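Local atomic coordinates of capsule biosynthesis protein capD (Bacillus anthracis, PDB entry 3G9K), a protein that cleaves the poly-gamma-D-glutamate capsule of the anthrax bacillus and joins capsule chains by an amide bond to meso-diaminopimelic acid of the peptidoglycan. Residues K28-G32 / F33-N37; N80-P83 / Q84-P88. One frame throughout, in Å; residues are numbered along the deposited sequence.

In the fold
A short hairpin and a 3-10 segment leading into a helix show how place in the fold sets the chemistry of a local contact. The centre of contact 1, residues 28-37, lies about 25 Å from the centre of the chain, yet most of its touching residues are buried, with the partner chain of the two-chain enzyme packing on it. Contact 2, residues 80-88, sits near the centre, where helix 82-94 begins beside bound glutamic acid. The two hold different elements, and their nearest atoms are about 11 Å apart. The hairpin combines cross-strand backbone bonds with aromatic packing, whereas contact 2 joins helical backbone bonds and aliphatic contacts to polar side chains of the 3-10 segment that approach the ligand.

Contact 1: residues K28-G32 / F33-N37; sequences KYTAG and FFLNN
Tyr29 and Phe34 pack against each other across a beta hairpin with a two-residue loop, which combines backbone pairing with ring packing. The backbone supplies three hydrogen bonds. Thr30 and Phe33 form the hydrogen-bonded antiparallel pair, Thr30 N donating to Phe33 O and Phe33 N to Thr30 O, both at 2.9 Å. Farther from the turn, Leu35 N binds Lys28 O, also at 2.9 Å. The loop itself is a type I' turn from Thr30 to Phe33, with Ala31 and Gly32 both at positive phi.

Aromatic contacts occupy both faces. At the non-hydrogen-bonded pair, Tyr29 turns an edge to the face of Phe34, with ring centroids 4.8 Å apart and planes at 55°. With the tyrosine CG anti to the backbone N (chi1 177°), the ring edge is carried across to the neighbouring strand, where CD1 of Tyr29 stands over the centre of the Phe34 ring, 3.7 Å from its CE1. On the other face Phe33 takes chi1 64°, which folds its ring back over the turn: Thr30 O lies above one ring face near the rim, and Ala31 CB touches CE2 of Phe33 at 3.5 Å.

Around the hairpin, Phe24 adds a second edge-to-face partner for Phe34, and Thr26 OG1 bonds to both Lys28 N and Leu35 O. The partner chain packs against strands 29-30 and 33-34, bringing its Phe193 to the ring of Phe33 and its Thr181 to Ala31 O.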
# COMPACT_ATOMS: atom_id res chain seq x y z
N LYS B 28 -13.19 9.08 -12.69
CA LYS B 28 -13.71 10.44 -12.66
C LYS B 28 -12.57 11.36 -12.23
O LYS B 28 -11.70 10.96 -11.46
CB LYS B 28 -14.91 10.54 -11.72
CG LYS B 28 -16.13 9.73 -12.19
CD LYS B 28 -17.43 10.53 -12.05
CE LYS B 28 -18.63 9.82 -12.65
NZ LYS B 28 -19.01 10.42 -13.97
N TYR B 29 -12.54 12.56 -12.77
CA TYR B 29 -11.36 13.41 -12.70
C TYR B 29 -11.77 14.86 -12.58
O TYR B 29 -12.58 15.35 -13.37
CB TYR B 29 -10.57 13.20 -13.97
CG TYR B 29 -9.34 14.02 -14.17
CD1 TYR B 29 -8.11 13.58 -13.71
CD2 TYR B 29 -9.37 15.18 -14.93
CE1 TYR B 29 -6.95 14.30 -13.97
CE2 TYR B 29 -8.23 15.91 -15.16
CZ TYR B 29 -7.01 15.46 -14.68
OH TYR B 29 -5.86 16.16 -14.96
N THR B 30 -11.27 15.53 -11.56
CA THR B 30 -11.54 16.93 -11.40
C THR B 30 -10.37 17.60 -10.68
O THR B 30 -9.61 16.93 -9.95
CB THR B 30 -12.92 17.21 -10.69
OG1 THR B 30 -13.38 18.54 -11.03
CG2 THR B 30 -12.83 17.02 -9.16
N ALA B 31 -10.19 18.90 -10.93
CA ALA B 31 -9.16 19.69 -10.21
C ALA B 31 -7.79 19.01 -10.32
O ALA B 31 -6.96 19.12 -9.44
CB ALA B 31 -9.57 19.88 -8.74
N GLY B 32 -7.57 18.29 -11.43
CA GLY B 32 -6.29 17.68 -11.73
C GLY B 32 -6.03 16.34 -11.13
O GLY B 32 -4.93 15.81 -11.24
N PHE B 33 -7.05 15.74 -10.53
CA PHE B 33 -6.84 14.43 -9.90
C PHE B 33 -8.00 13.48 -10.11
O PHE B 33 -9.13 13.91 -10.35
CB PHE B 33 -6.51 14.60 -8.41
CG PHE B 33 -7.61 15.21 -7.59
CD1 PHE B 33 -8.54 14.40 -6.93
CD2 PHE B 33 -7.70 16.59 -7.45
CE1 PHE B 33 -9.54 14.96 -6.16
CE2 PHE B 33 -8.74 17.15 -6.70
CZ PHE B 33 -9.65 16.31 -6.07
N PHE B 34 -7.71 12.18 -9.95
CA PHE B 34 -8.66 11.10 -10.09
C PHE B 34 -9.33 10.79 -8.75
O PHE B 34 -8.68 10.77 -7.71
CB PHE B 34 -7.94 9.85 -10.66
CG PHE B 34 -7.65 9.93 -12.14
CD1 PHE B 34 -8.68 9.84 -13.07
CD2 PHE B 34 -6.38 10.13 -12.61
CE1 PHE B 34 -8.43 9.97 -14.44
CE2 PHE B 34 -6.12 10.22 -13.98
CZ PHE B 34 -7.15 10.12 -14.89
N LEU B 35 -10.64 10.57 -8.78
CA LEU B 35 -11.42 10.22 -7.58
C LEU B 35 -11.53 8.73 -7.35
O LEU B 35 -11.87 7.98 -8.26
CB LEU B 35 -12.83 10.84 -7.71
CG LEU B 35 -12.82 12.36 -7.55
CD1 LEU B 35 -14.11 13.01 -8.12
CD2 LEU B 35 -12.66 12.75 -6.11
N ASN B 36 -11.28 8.30 -6.11
CA ASN B 36 -11.36 6.93 -5.69
C ASN B 36 -12.70 6.30 -6.02
O ASN B 36 -13.72 6.98 -6.08
CB ASN B 36 -11.18 6.86 -4.16
CG ASN B 36 -12.37 7.46 -3.41
OD1 ASN B 36 -13.36 6.78 -3.15
ND2 ASN B 36 -12.27 8.73 -3.04
N ASN B 37 -12.69 4.97 -6.15
CA ASN B 37 -13.93 4.22 -5.98
C ASN B 37 -13.92 3.63 -4.59
O ASN B 37 -12.86 3.32 -4.07
CB ASN B 37 -14.11 3.14 -7.04
CG ASN B 37 -13.18 2.00 -6.85
OD1 ASN B 37 -13.59 0.89 -6.47
ND2 ASN B 37 -11.92 2.24 -7.14

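Contact 2: residues N80-P83 / Q84-P88; sequences NRIP and QILTP. With GLU (glutamic acid), chain E.
Arg81 and Ile85 meet one turn apart where a 3-10 segment passes into helix 82-94, CB of the arginine lying 3.8 Å from CD1 of the isoleucine. The backbone repeats the link: Ile85 N donates to Arg81 O at 2.8 Å. The arginine chain leaves with CG beside its own N and bends at chi3 (-45°), which carries the guanidinium away from the helix. There its NH2 donates to the O atom of bound glutamic acid at 3.3 Å; a weak bond from NH1 reaches the same oxygen, which lies near the guanidinium plane. Arg81 has a second anchor within the chain: NE binds Phe145 O, and the Phe145 ring makes a cation-pi contact.

The side-chain amide of Asn80 approaches the other end of the ligand, its ND2 coming within 3.1 Å of OE2. Ile82 and Leu86 lie side by side and point the same way, CG2 of Ile82 meeting CD1 of Leu86 at 3.9 Å. Thr87 places OG1 beside its own N, and from there the hydroxyl donates back to Pro83 O at 2.9 Å. Thr87 N also binds that carbonyl, from the opposite face of its plane.

The 3-10 segment leading into the helix thus presents Asn80 and Arg81 to the bound glutamic acid, as part of the poly-gamma-D-glutamate site of a gamma-glutamyltransferase of the Ntn clan, with the nucleophile Thr1 close to Ile82.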
# COMPACT_ATOMS: atom_id res chain seq x y z
N ASN B 80 -7.65 -8.01 -2.31
CA ASN B 80 -7.94 -9.12 -1.41
C ASN B 80 -6.89 -10.24 -1.39
O ASN B 80 -7.07 -11.22 -0.66
CB ASN B 80 -9.36 -9.71 -1.65
CG ASN B 80 -9.54 -10.32 -3.05
OD1 ASN B 80 -8.58 -10.71 -3.71
ND2 ASN B 80 -10.80 -10.43 -3.48
N ARG B 81 -5.79 -10.07 -2.15
CA ARG B 81 -4.69 -11.05 -2.20
C ARG B 81 -3.54 -10.69 -1.25
O ARG B 81 -2.67 -11.52 -0.99
CB ARG B 81 -4.18 -11.18 -3.64
CG ARG B 81 -5.25 -11.77 -4.53
CD ARG B 81 -5.02 -11.70 -5.98
NE ARG B 81 -4.54 -10.42 -6.46
CZ ARG B 81 -5.29 -9.38 -6.80
NH1 ARG B 81 -6.60 -9.39 -6.65
NH2 ARG B 81 -4.71 -8.28 -7.26
N ILE B 82 -3.57 -9.47 -0.70
CA ILE B 82 -2.42 -8.93 0.01
C ILE B 82 -1.82 -9.89 1.03
O ILE B 82 -0.62 -10.15 0.98
CB ILE B 82 -2.74 -7.56 0.65
CG1 ILE B 82 -2.80 -6.47 -0.46
CG2 ILE B 82 -1.67 -7.22 1.72
CD1 ILE B 82 -3.34 -5.11 0.02
N PRO B 83 -2.63 -10.40 1.98
CA PRO B 83 -2.03 -11.31 2.95
C PRO B 83 -1.62 -12.65 2.39
O PRO B 83 -0.72 -13.27 2.92
CB PRO B 83 -3.09 -11.45 4.02
CG PRO B 83 -4.34 -11.16 3.35
CD PRO B 83 -4.05 -10.15 2.27
N GLN B 84 -2.24 -13.07 1.29
CA GLN B 84 -1.77 -14.25 0.54
C GLN B 84 -0.44 -14.04 -0.14
O GLN B 84 0.30 -14.96 -0.35
CB GLN B 84 -2.80 -14.68 -0.50
CG GLN B 84 -4.09 -15.23 0.14
CD GLN B 84 -4.92 -15.95 -0.88
OE1 GLN B 84 -5.98 -15.48 -1.28
NE2 GLN B 84 -4.40 -17.06 -1.36
N ILE B 85 -0.17 -12.80 -0.54
CA ILE B 85 1.10 -12.44 -1.10
C ILE B 85 2.18 -12.39 -0.03
O ILE B 85 3.26 -12.98 -0.21
CB ILE B 85 0.97 -11.08 -1.85
CG1 ILE B 85 0.09 -11.27 -3.11
CG2 ILE B 85 2.34 -10.50 -2.21
CD1 ILE B 85 -0.59 -10.03 -3.61
N LEU B 86 1.88 -11.71 1.09
CA LEU B 86 2.88 -11.49 2.12
C LEU B 86 3.25 -12.71 2.96
O LEU B 86 4.39 -12.82 3.42
CB LEU B 86 2.47 -10.32 3.03
CG LEU B 86 2.53 -8.92 2.36
CD1 LEU B 86 1.88 -7.84 3.21
CD2 LEU B 86 3.99 -8.52 1.97
N THR B 87 2.30 -13.63 3.18
CA THR B 87 2.55 -14.72 4.13
C THR B 87 3.66 -15.69 3.69
O THR B 87 4.58 -15.90 4.47
CB THR B 87 1.26 -15.47 4.52
OG1 THR B 87 0.42 -14.57 5.20
CG2 THR B 87 1.53 -16.70 5.40
N PRO B 88 3.61 -16.23 2.45
CA PRO B 88 4.71 -17.08 2.00
C PRO B 88 6.06 -16.32 1.94
O PRO B 88 7.10 -16.88 2.24
CB PRO B 88 4.25 -17.58 0.63
CG PRO B 88 2.82 -17.26 0.51
CD PRO B 88 2.56 -16.11 1.43
N GLU E . -9.69 -6.58 -8.13
CA GLU E . -9.46 -5.45 -7.18
C GLU E . -7.99 -5.25 -6.80
O GLU E . -7.13 -6.10 -7.08
CB GLU E . -10.30 -5.61 -5.91
CG GLU E . -9.76 -6.61 -4.90
CD GLU E . -10.42 -6.41 -3.55
OE1 GLU E . -10.29 -5.30 -2.98
OE2 GLU E . -11.08 -7.37 -3.06